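Local coordinates for protein epidermin leader peptide processing serine protease EpiP (Staphylococcus aureus subsp. aureus, PDB 3QFH) that is a subtilisin-like serine endopeptidase that probably cleaves the leader peptide from the precursor of the lantibiotic epidermin, at residues Tyr203-Ser208 / Leu214-Ala219; Gln222-Gly227 / Lys270-Val275; Thr124-Ile129 / Ala392-Ile397; Ala31-Leu36 / Leu42-Asn47. All coordinates share one frame; numbering follows the deposited sequence.

Interaction 1. Residues Tyr203-Ser208 / Leu214-Ala219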
loop_
_atom_site.group_PDB
_atom_site.type_symbol
_atom_site.label_atom_id
_atom_site.label_comp_id
_atom_site.label_asym_id
_atom_site.label_seq_id
_atom_site.Cartn_x
_atom_site.Cartn_y
_atom_site.Cartn_z
ATOM N N TYR A 203 -9.052 4.774 -1.500
ATOM C CA TYR A 203 -8.527 5.922 -2.227
ATOM C C TYR A 203 -8.033 5.384 -3.549
ATOM O O TYR A 203 -7.018 4.692 -3.611
ATOM C CB TYR A 203 -7.444 6.644 -1.445
ATOM C CG TYR A 203 -8.028 7.306 -0.204
ATOM C CD1 TYR A 203 -8.518 8.599 -0.255
ATOM C CD2 TYR A 203 -8.132 6.611 1.005
ATOM C CE1 TYR A 203 -9.062 9.208 0.871
ATOM C CE2 TYR A 203 -8.687 7.201 2.115
ATOM C CZ TYR A 203 -9.150 8.505 2.039
ATOM O OH TYR A 203 -9.682 9.120 3.136
ATOM N N ARG A 204 -8.777 5.693 -4.606
ATOM C CA ARG A 204 -8.459 5.167 -5.929
ATOM C C ARG A 204 -7.383 5.977 -6.642
ATOM O O ARG A 204 -7.524 7.173 -6.844
ATOM C CB ARG A 204 -9.713 5.058 -6.801
ATOM C CG ARG A 204 -9.423 4.404 -8.155
ATOM C CD ARG A 204 -10.704 4.023 -8.899
ATOM N NE ARG A 204 -11.430 5.178 -9.423
ATOM C CZ ARG A 204 -11.295 5.670 -10.656
ATOM N NH1 ARG A 204 -10.437 5.145 -11.511
ATOM N NH2 ARG A 204 -12.020 6.713 -11.033
ATOM N N VAL A 205 -6.323 5.272 -7.017
ATOM C CA VAL A 205 -5.169 5.828 -7.703
ATOM C C VAL A 205 -4.878 5.108 -9.031
ATOM O O VAL A 205 -3.838 5.311 -9.616
ATOM C CB VAL A 205 -3.937 5.832 -6.775
ATOM C CG1 VAL A 205 -4.255 6.678 -5.525
ATOM C CG2 VAL A 205 -3.508 4.392 -6.369
ATOM N N PHE A 206 -5.801 4.261 -9.485
ATOM C CA PHE A 206 -5.674 3.610 -10.780
ATOM C C PHE A 206 -6.953 3.755 -11.566
ATOM O O PHE A 206 -8.053 3.633 -11.013
ATOM C CB PHE A 206 -5.438 2.111 -10.671
ATOM C CG PHE A 206 -4.059 1.718 -10.238
ATOM C CD1 PHE A 206 -3.069 1.469 -11.187
ATOM C CD2 PHE A 206 -3.768 1.519 -8.895
ATOM C CE1 PHE A 206 -1.797 1.072 -10.797
ATOM C CE2 PHE A 206 -2.496 1.115 -8.499
ATOM C CZ PHE A 206 -1.511 0.892 -9.454
ATOM N N GLY A 207 -6.798 4.028 -12.853
ATOM C CA GLY A 207 -7.903 4.011 -13.784
ATOM C C GLY A 207 -7.854 2.602 -14.350
ATOM O O GLY A 207 -8.000 1.633 -13.616
ATOM N N SER A 208 -7.621 2.487 -15.654
ATOM C CA SER A 208 -7.481 1.188 -16.304
ATOM C C SER A 208 -6.028 0.979 -16.719
ATOM O O SER A 208 -5.645 -0.103 -17.123
ATOM C CB SER A 208 -8.367 1.140 -17.544
ATOM O OG SER A 208 -9.689 1.550 -17.218
ATOM N N LEU A 214 2.860 10.490 -7.794
ATOM C CA LEU A 214 2.273 11.704 -7.279
ATOM C C LEU A 214 0.816 11.501 -6.852
ATOM O O LEU A 214 0.369 12.156 -5.923
ATOM C CB LEU A 214 2.364 12.840 -8.282
ATOM C CG LEU A 214 3.785 13.362 -8.539
ATOM C CD1 LEU A 214 3.745 14.447 -9.623
ATOM C CD2 LEU A 214 4.416 13.891 -7.282
ATOM N N TRP A 215 0.077 10.622 -7.529
ATOM C CA TRP A 215 -1.327 10.380 -7.147
ATOM C C TRP A 215 -1.344 9.630 -5.832
ATOM O O TRP A 215 -2.158 9.918 -4.936
ATOM C CB TRP A 215 -2.122 9.573 -8.193
ATOM C CG TRP A 215 -2.066 10.054 -9.628
ATOM C CD1 TRP A 215 -1.679 11.277 -10.075
ATOM C CD2 TRP A 215 -2.550 9.344 -10.777
ATOM N NE1 TRP A 215 -1.809 11.349 -11.441
ATOM C CE2 TRP A 215 -2.358 10.182 -11.898
ATOM C CE3 TRP A 215 -3.102 8.081 -10.967
ATOM C CZ2 TRP A 215 -2.685 9.789 -13.198
ATOM C CZ3 TRP A 215 -3.431 7.681 -12.260
ATOM C CH2 TRP A 215 -3.229 8.542 -13.362
ATOM N N VAL A 216 -0.421 8.681 -5.704
ATOM C CA VAL A 216 -0.280 7.904 -4.479
ATOM C C VAL A 216 0.032 8.821 -3.297
ATOM O O VAL A 216 -0.558 8.672 -2.226
ATOM C CB VAL A 216 0.819 6.847 -4.586
ATOM C CG1 VAL A 216 0.999 6.118 -3.232
ATOM C CG2 VAL A 216 0.495 5.822 -5.722
ATOM N N SER A 217 0.947 9.776 -3.514
ATOM C CA SER A 217 1.336 10.721 -2.491
ATOM C C SER A 217 0.156 11.566 -2.070
ATOM O O SER A 217 -0.064 11.767 -0.889
ATOM C CB SER A 217 2.490 11.594 -2.967
ATOM O OG SER A 217 3.624 10.786 -3.241
ATOM N N LYS A 218 -0.633 12.034 -3.031
ATOM C CA LYS A 218 -1.797 12.841 -2.690
ATOM C C LYS A 218 -2.833 11.991 -1.939
ATOM O O LYS A 218 -3.506 12.481 -1.045
ATOM C CB LYS A 218 -2.391 13.483 -3.926
ATOM C CG LYS A 218 -3.418 14.549 -3.619
ATOM C CD LYS A 218 -3.926 15.202 -4.890
ATOM C CE LYS A 218 -4.877 16.341 -4.590
ATOM N NZ LYS A 218 -5.311 16.985 -5.848
ATOM N N ALA A 219 -2.946 10.717 -2.303
ATOM C CA ALA A 219 -3.867 9.804 -1.626
ATOM C C ALA A 219 -3.458 9.596 -0.163
ATOM O O ALA A 219 -4.318 9.516 0.726
ATOM C CB ALA A 219 -3.978 8.443 -2.390
#

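Interaction 2. Residues Gln222-Gly227 / Lys270-Val275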
loop_
_atom_site.group_PDB
_atom_site.type_symbol
_atom_site.label_atom_id
_atom_site.label_comp_id
_atom_site.label_asym_id
_atom_site.label_seq_id
_atom_site.Cartn_x
_atom_site.Cartn_y
_atom_site.Cartn_z
ATOM N N GLN A 222 -4.455 12.723 1.607
ATOM C CA GLN A 222 -5.905 12.776 1.737
ATOM C C GLN A 222 -6.397 11.852 2.865
ATOM O O GLN A 222 -7.241 12.248 3.686
ATOM C CB GLN A 222 -6.578 12.380 0.420
ATOM C CG GLN A 222 -8.072 12.537 0.464
ATOM C CD GLN A 222 -8.476 13.979 0.645
ATOM O OE1 GLN A 222 -8.095 14.837 -0.150
ATOM N NE2 GLN A 222 -9.238 14.257 1.694
ATOM N N ALA A 223 -5.858 10.638 2.890
ATOM C CA ALA A 223 -6.212 9.624 3.892
ATOM C C ALA A 223 -5.900 10.129 5.299
ATOM O O ALA A 223 -6.714 9.971 6.218
ATOM C CB ALA A 223 -5.471 8.315 3.625
ATOM N N ALA A 224 -4.724 10.726 5.450
ATOM C CA ALA A 224 -4.295 11.280 6.719
ATOM C C ALA A 224 -5.177 12.462 7.108
ATOM O O ALA A 224 -5.519 12.622 8.283
ATOM C CB ALA A 224 -2.828 11.690 6.666
ATOM N N ASN A 225 -5.551 13.296 6.139
ATOM C CA ASN A 225 -6.444 14.429 6.446
ATOM C C ASN A 225 -7.847 13.975 6.816
ATOM O O ASN A 225 -8.537 14.655 7.571
ATOM C CB ASN A 225 -6.523 15.439 5.290
ATOM C CG ASN A 225 -5.269 16.302 5.171
ATOM O OD1 ASN A 225 -4.459 16.380 6.101
ATOM N ND2 ASN A 225 -5.106 16.952 4.022
ATOM N N ASP A 226 -8.277 12.857 6.246
ATOM C CA ASP A 226 -9.600 12.291 6.524
ATOM C C ASP A 226 -9.669 11.541 7.872
ATOM O O ASP A 226 -10.715 11.025 8.228
ATOM C CB ASP A 226 -10.050 11.359 5.385
ATOM C CG ASP A 226 -10.440 12.111 4.099
ATOM O OD1 ASP A 226 -10.532 13.356 4.113
ATOM O OD2 ASP A 226 -10.674 11.432 3.063
ATOM N N GLY A 227 -8.558 11.465 8.601
ATOM C CA GLY A 227 -8.547 10.838 9.917
ATOM C C GLY A 227 -8.410 9.327 9.947
ATOM O O GLY A 227 -8.711 8.703 10.962
ATOM N N LYS A 270 0.177 13.567 11.324
ATOM C CA LYS A 270 -1.260 13.534 11.554
ATOM C C LYS A 270 -1.700 12.333 12.398
ATOM O O LYS A 270 -2.898 12.117 12.565
ATOM C CB LYS A 270 -2.016 13.497 10.215
ATOM C CG LYS A 270 -1.656 14.612 9.243
ATOM C CD LYS A 270 -1.997 15.999 9.737
ATOM C CE LYS A 270 -3.465 16.315 9.595
ATOM N NZ LYS A 270 -3.661 17.771 9.844
ATOM N N LYS A 271 -0.744 11.546 12.892
ATOM C CA LYS A 271 -1.020 10.388 13.742
ATOM C C LYS A 271 -1.609 9.217 12.962
ATOM O O LYS A 271 -2.493 8.529 13.479
ATOM C CB LYS A 271 -1.969 10.733 14.909
ATOM C CG LYS A 271 -1.572 11.956 15.741
ATOM C CD LYS A 271 -0.255 11.766 16.435
ATOM C CE LYS A 271 0.068 12.965 17.341
ATOM N NZ LYS A 271 1.346 12.769 18.057
ATOM N N SER A 272 -1.158 9.020 11.720
ATOM C CA SER A 272 -1.566 7.875 10.928
ATOM C C SER A 272 -0.332 7.014 10.735
ATOM O O SER A 272 0.792 7.534 10.674
ATOM C CB SER A 272 -2.113 8.254 9.560
ATOM O OG SER A 272 -3.318 8.980 9.664
ATOM N N ILE A 273 -0.549 5.709 10.686
ATOM C CA ILE A 273 0.505 4.736 10.451
ATOM C C ILE A 273 0.387 4.314 8.991
ATOM O O ILE A 273 -0.729 4.044 8.511
ATOM C CB ILE A 273 0.278 3.437 11.313
ATOM C CG1 ILE A 273 0.056 3.774 12.787
ATOM C CG2 ILE A 273 1.429 2.454 11.131
ATOM C CD1 ILE A 273 -0.365 2.565 13.630
ATOM N N VAL A 274 1.525 4.219 8.302
ATOM C CA VAL A 274 1.581 3.776 6.921
ATOM C C VAL A 274 2.166 2.357 6.876
ATOM O O VAL A 274 3.277 2.102 7.380
ATOM C CB VAL A 274 2.444 4.731 6.060
ATOM C CG1 VAL A 274 2.641 4.161 4.627
ATOM C CG2 VAL A 274 1.828 6.131 5.998
ATOM N N VAL A 275 1.404 1.437 6.293
ATOM C CA VAL A 275 1.799 0.042 6.135
ATOM C C VAL A 275 1.999 -0.225 4.640
ATOM O O VAL A 275 1.088 -0.030 3.833
ATOM C CB VAL A 275 0.715 -0.896 6.675
ATOM C CG1 VAL A 275 1.186 -2.380 6.610
ATOM C CG2 VAL A 275 0.334 -0.475 8.104
HETATM O O HOH W 1 -4.971 10.811 10.577
#

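Interaction 3. Residues Thr124-Ile129 / Ala392-Ile397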
loop_
_atom_site.group_PDB
_atom_site.type_symbol
_atom_site.label_atom_id
_atom_site.label_comp_id
_atom_site.label_asym_id
_atom_site.label_seq_id
_atom_site.Cartn_x
_atom_site.Cartn_y
_atom_site.Cartn_z
ATOM N N THR A 124 -11.555 2.829 14.537
ATOM C CA THR A 124 -10.458 3.126 13.620
ATOM C C THR A 124 -10.847 2.876 12.154
ATOM O O THR A 124 -11.456 1.859 11.821
ATOM C CB THR A 124 -9.197 2.322 13.947
ATOM O OG1 THR A 124 -8.669 2.771 15.194
ATOM C CG2 THR A 124 -8.128 2.506 12.878
ATOM N N LYS A 125 -10.492 3.838 11.308
ATOM C CA LYS A 125 -10.720 3.767 9.862
ATOM C C LYS A 125 -9.471 3.328 9.161
ATOM O O LYS A 125 -8.414 3.932 9.358
ATOM C CB LYS A 125 -11.039 5.144 9.295
ATOM C CG LYS A 125 -12.469 5.555 9.275
ATOM C CD LYS A 125 -13.107 5.647 10.615
ATOM C CE LYS A 125 -14.328 6.575 10.509
ATOM N NZ LYS A 125 -15.102 6.306 9.240
ATOM N N ILE A 126 -9.582 2.299 8.332
ATOM C CA ILE A 126 -8.462 1.836 7.566
ATOM C C ILE A 126 -8.567 2.445 6.148
ATOM O O ILE A 126 -9.589 2.307 5.483
ATOM C CB ILE A 126 -8.441 0.309 7.473
ATOM C CG1 ILE A 126 -8.480 -0.319 8.870
ATOM C CG2 ILE A 126 -7.206 -0.170 6.704
ATOM C CD1 ILE A 126 -8.706 -1.792 8.843
ATOM N N ALA A 127 -7.521 3.135 5.718
ATOM C CA ALA A 127 -7.490 3.698 4.394
ATOM C C ALA A 127 -6.743 2.719 3.537
ATOM O O ALA A 127 -5.735 2.116 3.967
ATOM C CB ALA A 127 -6.806 5.064 4.379
ATOM N N ILE A 128 -7.257 2.497 2.347
ATOM C CA ILE A 128 -6.610 1.597 1.391
ATOM C C ILE A 128 -6.361 2.418 0.149
ATOM O O ILE A 128 -7.279 3.003 -0.409
ATOM C CB ILE A 128 -7.486 0.354 1.068
ATOM C CG1 ILE A 128 -7.861 -0.383 2.366
ATOM C CG2 ILE A 128 -6.745 -0.617 0.117
ATOM C CD1 ILE A 128 -8.904 -1.479 2.168
ATOM N N ILE A 129 -5.110 2.473 -0.278
ATOM C CA ILE A 129 -4.741 3.195 -1.473
ATOM C C ILE A 129 -4.524 2.120 -2.536
ATOM O O ILE A 129 -3.581 1.365 -2.456
ATOM C CB ILE A 129 -3.499 4.048 -1.217
ATOM C CG1 ILE A 129 -3.817 5.046 -0.097
ATOM C CG2 ILE A 129 -3.055 4.752 -2.498
ATOM C CD1 ILE A 129 -2.643 5.862 0.354
ATOM N N ALA A 392 -4.892 -5.570 11.624
ATOM C CA ALA A 392 -4.437 -5.867 12.975
ATOM C C ALA A 392 -4.137 -4.586 13.758
ATOM O O ALA A 392 -4.536 -4.447 14.943
ATOM C CB ALA A 392 -3.187 -6.806 12.936
ATOM N N LEU A 393 -3.457 -3.631 13.112
ATOM C CA LEU A 393 -3.166 -2.344 13.769
ATOM C C LEU A 393 -4.430 -1.584 14.124
ATOM O O LEU A 393 -4.483 -0.894 15.165
ATOM C CB LEU A 393 -2.266 -1.486 12.895
ATOM C CG LEU A 393 -0.802 -1.921 12.831
ATOM C CD1 LEU A 393 -0.117 -1.307 11.634
ATOM C CD2 LEU A 393 -0.087 -1.531 14.133
ATOM N N ALA A 394 -5.448 -1.673 13.269
ATOM C CA ALA A 394 -6.715 -1.020 13.568
ATOM C C ALA A 394 -7.316 -1.653 14.827
ATOM O O ALA A 394 -7.840 -0.950 15.713
ATOM C CB ALA A 394 -7.686 -1.111 12.388
ATOM N N LEU A 395 -7.234 -2.969 14.916
ATOM C CA LEU A 395 -7.751 -3.695 16.095
ATOM C C LEU A 395 -7.010 -3.332 17.373
ATOM O O LEU A 395 -7.620 -3.163 18.433
ATOM C CB LEU A 395 -7.667 -5.198 15.883
ATOM C CG LEU A 395 -8.528 -5.821 14.775
ATOM C CD1 LEU A 395 -8.260 -7.329 14.695
ATOM C CD2 LEU A 395 -10.003 -5.531 15.033
ATOM N N ILE A 396 -5.691 -3.217 17.267
ATOM C CA ILE A 396 -4.833 -2.895 18.402
ATOM C C ILE A 396 -5.103 -1.471 18.914
ATOM O O ILE A 396 -5.207 -1.237 20.119
ATOM C CB ILE A 396 -3.351 -3.082 18.030
ATOM C CG1 ILE A 396 -3.051 -4.576 17.863
ATOM C CG2 ILE A 396 -2.448 -2.474 19.115
ATOM C CD1 ILE A 396 -1.753 -4.864 17.081
ATOM N N ILE A 397 -5.234 -0.532 17.994
ATOM C CA ILE A 397 -5.539 0.853 18.369
ATOM C C ILE A 397 -6.876 0.930 19.121
ATOM O O ILE A 397 -7.004 1.626 20.151
ATOM C CB ILE A 397 -5.549 1.778 17.127
ATOM C CG1 ILE A 397 -4.124 1.886 16.551
ATOM C CG2 ILE A 397 -6.048 3.185 17.516
ATOM C CD1 ILE A 397 -4.035 2.517 15.117
#

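Interaction 4. Residues Ala31-Leu36 / Leu42-Asn47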
loop_
_atom_site.group_PDB
_atom_site.type_symbol
_atom_site.label_atom_id
_atom_site.label_comp_id
_atom_site.label_asym_id
_atom_site.label_seq_id
_atom_site.Cartn_x
_atom_site.Cartn_y
_atom_site.Cartn_z
ATOM N N ALA A 31 2.118 30.418 -2.186
ATOM C CA ALA A 31 1.846 31.765 -2.720
ATOM C C ALA A 31 2.746 32.170 -3.915
ATOM O O ALA A 31 2.259 32.671 -4.933
ATOM C CB ALA A 31 1.946 32.800 -1.602
ATOM N N THR A 32 4.051 31.967 -3.799
ATOM C CA THR A 32 4.949 32.343 -4.881
ATOM C C THR A 32 4.781 31.399 -6.080
ATOM O O THR A 32 4.904 31.817 -7.231
ATOM C CB THR A 32 6.426 32.361 -4.434
ATOM O OG1 THR A 32 6.885 31.024 -4.198
ATOM C CG2 THR A 32 6.600 33.212 -3.170
ATOM N N PHE A 33 4.500 30.129 -5.818
ATOM C CA PHE A 33 4.293 29.170 -6.912
ATOM C C PHE A 33 3.043 29.532 -7.715
ATOM O O PHE A 33 3.085 29.559 -8.946
ATOM C CB PHE A 33 4.207 27.733 -6.400
ATOM C CG PHE A 33 3.939 26.719 -7.485
ATOM C CD1 PHE A 33 4.948 26.328 -8.348
ATOM C CD2 PHE A 33 2.677 26.154 -7.636
ATOM C CE1 PHE A 33 4.710 25.411 -9.355
ATOM C CE2 PHE A 33 2.432 25.227 -8.643
ATOM C CZ PHE A 33 3.454 24.857 -9.500
ATOM N N ASN A 34 1.940 29.818 -7.028
ATOM C CA ASN A 34 0.699 30.182 -7.727
ATOM C C ASN A 34 0.923 31.412 -8.573
ATOM O O ASN A 34 0.446 31.495 -9.694
ATOM C CB ASN A 34 -0.458 30.450 -6.755
ATOM C CG ASN A 34 -0.943 29.202 -6.054
ATOM O OD1 ASN A 34 -0.680 28.072 -6.483
ATOM N ND2 ASN A 34 -1.656 29.398 -4.954
ATOM N N LYS A 35 1.651 32.376 -8.016
ATOM C CA LYS A 35 1.951 33.607 -8.721
ATOM C C LYS A 35 2.769 33.311 -9.975
ATOM O O LYS A 35 2.510 33.870 -11.026
ATOM C CB LYS A 35 2.699 34.566 -7.799
ATOM C CG LYS A 35 3.037 35.882 -8.425
ATOM C CD LYS A 35 3.724 36.786 -7.432
ATOM C CE LYS A 35 4.022 38.135 -8.036
ATOM N NZ LYS A 35 4.749 38.991 -7.068
ATOM N N LEU A 36 3.745 32.418 -9.862
ATOM C CA LEU A 36 4.585 32.050 -10.998
ATOM C C LEU A 36 3.764 31.329 -12.078
ATOM O O LEU A 36 3.967 31.551 -13.285
ATOM C CB LEU A 36 5.747 31.165 -10.544
ATOM C CG LEU A 36 6.799 30.826 -11.589
ATOM C CD1 LEU A 36 7.482 32.100 -12.129
ATOM C CD2 LEU A 36 7.850 29.852 -11.020
ATOM N N LEU A 42 1.602 28.499 -16.698
ATOM C CA LEU A 42 2.001 27.100 -16.609
ATOM C C LEU A 42 0.769 26.192 -16.581
ATOM O O LEU A 42 -0.223 26.490 -15.913
ATOM C CB LEU A 42 2.840 26.853 -15.358
ATOM C CG LEU A 42 4.154 27.617 -15.216
ATOM C CD1 LEU A 42 4.790 27.299 -13.864
ATOM C CD2 LEU A 42 5.107 27.295 -16.377
ATOM N N ASN A 43 0.840 25.090 -17.312
ATOM C CA ASN A 43 -0.257 24.138 -17.368
ATOM C C ASN A 43 -0.080 23.057 -16.276
ATOM O O ASN A 43 0.457 21.980 -16.530
ATOM C CB ASN A 43 -0.323 23.529 -18.769
ATOM C CG ASN A 43 -1.460 22.540 -18.936
ATOM O OD1 ASN A 43 -2.325 22.402 -18.073
ATOM N ND2 ASN A 43 -1.454 21.839 -20.055
ATOM N N VAL A 44 -0.530 23.376 -15.064
ATOM C CA VAL A 44 -0.453 22.470 -13.923
ATOM C C VAL A 44 -1.524 21.386 -14.039
ATOM O O VAL A 44 -2.705 21.683 -13.994
ATOM C CB VAL A 44 -0.652 23.235 -12.604
ATOM C CG1 VAL A 44 -0.648 22.280 -11.414
ATOM C CG2 VAL A 44 0.423 24.292 -12.437
ATOM N N VAL A 45 -1.119 20.134 -14.202
ATOM C CA VAL A 45 -2.090 19.028 -14.352
ATOM C C VAL A 45 -2.327 18.188 -13.055
ATOM O O VAL A 45 -3.167 17.297 -13.026
ATOM C CB VAL A 45 -1.697 18.106 -15.541
ATOM C CG1 VAL A 45 -1.772 18.884 -16.882
ATOM C CG2 VAL A 45 -0.324 17.527 -15.340
ATOM N N TYR A 46 -1.558 18.464 -12.007
ATOM C CA TYR A 46 -1.727 17.782 -10.716
ATOM C C TYR A 46 -1.008 18.637 -9.687
ATOM O O TYR A 46 -0.010 19.279 -10.003
ATOM C CB TYR A 46 -1.148 16.374 -10.739
ATOM C CG TYR A 46 -1.874 15.416 -9.817
ATOM C CD1 TYR A 46 -3.137 14.931 -10.163
ATOM C CD2 TYR A 46 -1.302 14.966 -8.627
ATOM C CE1 TYR A 46 -3.821 14.051 -9.350
ATOM C CE2 TYR A 46 -1.994 14.060 -7.793
ATOM C CZ TYR A 46 -3.247 13.608 -8.165
ATOM O OH TYR A 46 -3.954 12.719 -7.376
ATOM N N ASN A 47 -1.505 18.659 -8.465
ATOM C CA ASN A 47 -0.899 19.500 -7.449
ATOM C C ASN A 47 -1.229 18.983 -6.073
ATOM O O ASN A 47 -2.337 18.536 -5.846
ATOM C CB ASN A 47 -1.383 20.946 -7.608
ATOM C CG ASN A 47 -0.631 21.933 -6.706
ATOM O OD1 ASN A 47 0.516 21.709 -6.315
ATOM N ND2 ASN A 47 -1.281 23.038 -6.392
#

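Interaction 1. Residues Tyr203-Ser208 / Leu214-Ala219
Val205 sits at the middle of this contact and turns both its methyls and its carbonyl oxygen on the helix 214-219. With CG1 anti to its own carbonyl carbon (chi1 -59°), that methyl of Val205 reaches the CB of Ala219 at 3.6 Å. The other branch meets Val216, Val205 CG2 to Val216 CG2, at 4.3 Å. Trp215 comes in quite differently. Its indole does not lie flat on the valine but presents the benzo edge to the backbone, and the oxygen Val205 O lies in the ring plane, 3.2 Å from Trp215 CE3 and 3.6 Å from Trp215 CZ3. The weakly positive C-H edge probably favours this approach to the carbonyl, whose hydrogen bond is made elsewhere, with Thr211 OG1. One helical turn on, Ala219 serves Tyr203 twice: Tyr203 CB packs on Ala219 CB at 4.0 Å, while the oxygen Ala219 O stands over one face of the phenol ring. The Tyr203 hydroxyl runs on to the carboxylate of Asp226.

Arg204 points away from the helix and ties down its own segment, with Arg204 NH1 donating to Phe206 O at 2.9 Å and forming a salt bridge to Glu164.

No hydrogen bond links the two segments; van der Waals packing, with two backbone oxygens set against aromatic rings, joins the C-terminal end of strand 200-204 to helix 213-225. Ile129 of the adjacent strand 126-130 touches both Val205 and Ala219, placing the helix over these two strands of the parallel sheet, while Ser217, elsewhere on the helix, rests on helix 254-269.

Interaction 2. Residues Gln222-Gly227 / Lys270-Val275
Van der Waals contact is slight and centres on Ala224, the last turn of helix 213-225 meeting the turn ahead of strand 273-277. Ala224 CB touches Lys270 CB at 4.1 Å, and the hydroxyl of Ser272 lies against the same residue, with Ser272 OG 3.9 Å from Ala224 CA. Lys270 is bent at chi2 (-64°) and chi3 (-78°), which folds its chain back along the helix end until Lys270 CE passes 3.6 Å from Asn225 OD1. The two side chains cross obliquely, and it is a methylene that meets the amide oxygen; that oxygen takes its hydrogen bond from Tyr266.

Polar linkage is through water. One molecule lies 3.0 Å from Ala224 O, 3.2 Å from Lys270 O and 2.6 Å from Ser272 OG, joining both backbones. It faces more acceptors than it has hydrogens, so the bonds are presumably shared in time. Ser272 OG is also hydrogen-bonded to Asn228 O. Within the helix end, Gln222 NE2 reaches Asp226 OD1 at 2.9 Å, meeting the oxygen from above the carboxylate plane.

Segment 222-227 ends, and segment 270-275 starts, at a helix terminus closed by a Schellman motif, with positive phi at Gly227 and Lys271. Helix 254-269 brings Ala267 against Ala224 and Ser272. The chain turns from that helix into the next parallel strand, the helix-to-strand half of a beta-alpha-beta unit, as expected in the Rossmann-like core of subtilases.

Interaction 3. Residues Thr124-Ile129 / Ala392-Ile397
The extended chain leading into strand 126-130 comes closest to helix 382-400 at Thr124, with Thr124 CA 5.6 Å from Ala394 CA. Ala394 presents a single methyl to two side chains. Thr124 CG2 bears on Ala394 CB at 3.7 Å, and Ile126 CG1 approaches the same Ala394 CB at an equal 3.7 Å. The first side-chain bond of Ile126 points neither at the helix nor away from it, but with CG1 anti to its carbonyl carbon (chi1 -55°) the longer branch swings round, and Ile126 CD1 also reaches Ala394 CB at 3.8 Å.

Thr124 divides its two branches between successive turns. While the methyl sits on Ala394, OG1 is directed to Ile397, where Thr124 OG1 and Ile397 CG2 stand 3.5 Å apart and the two side chains cross at about a right angle. This hydroxyl, set in a buried and otherwise apolar contact, is satisfied by the carboxylate of Asp398, the next residue of the helix. That bond links the chain just ahead of the strand to the helix; no hydrogen bond joins the two segments themselves.

Strand 126-130 lies within the parallel sheet, bonded to strands 200-204 and 230-233. Helix 382-400 packs on the face to which Ile126 turns; on the other face Ala127 and Ile129 meet helix 213-225. Beyond helix 382-400, Leu393 and Ile396 rest on helix 406-416, and Leu395 on helix 435-439.

Interaction 4. Residues Ala31-Leu36 / Leu42-Asn47
The Phe33 ring reaches across from helix 30-40 to Val44, meeting it obliquely, with neither a clear face nor a clear edge presented: Phe33 CZ lies 4.3 Å from Val44 CG2. The phenyl is carried out to the strand because its CG stands opposite the backbone N (chi1 178°), extending a side chain whose first bond does not itself aim at the strand. Tyr27 stacks on the same ring, and Ala54 touches it as well. The other large ring, Tyr46, turns away from the helix and takes part in a separate cluster: it forms a cation-pi pair with Lys218 and meets the Trp215 indole with planes at about 45°, while its hydroxyl bonds to Leu151 O.

Just after the short turn that leaves helix 30-40, Leu42 points back at the helix. Leu42 CD1 comes 4.4 Å from Leu36 O, a loose van der Waals approach of a methyl to a carbonyl oxygen, and both leucines also rest on Leu66 of helix 60-66. No hydrogen bond crosses between the segments.

Val45 and Tyr46 together face Gln55 in a classic beta bulge, which puts an extra residue into the edge strand while its pairing with strand 53-59 goes on. Strand 43-48 borders the sheet of the domain that matches the protease propeptide/inhibitor family, and helix 30-40 packs on that sheet; through Tyr46 the strand also meets helix 213-225 of the protease core.

In the fold
Interactions 1, 2 and 3 belong to one parallel sheet. Interactions 1 and 2 share helix 213-225, their centres 15 Å apart, while strand 126-130 joins interaction 3 to interaction 1 through Tyr203 N to Ile128 O, 2.7 Å. Interactions 2 and 3 also pack, with Ala223 CB 3.6 Å from Ala127 CB. Interaction 4, its centre 35 Å from that of interaction 3, lies in the propeptide-like region yet touches interaction 1, where Leu214 O lies 3.6 Å from Tyr46 CE2. Asp130, His177 and Ser383 have the geometry of a probable catalytic triad: Asp130 ends the strand of interaction 3, Ser383 lies near the start of its helix, and Val205 of interaction 1 is close by.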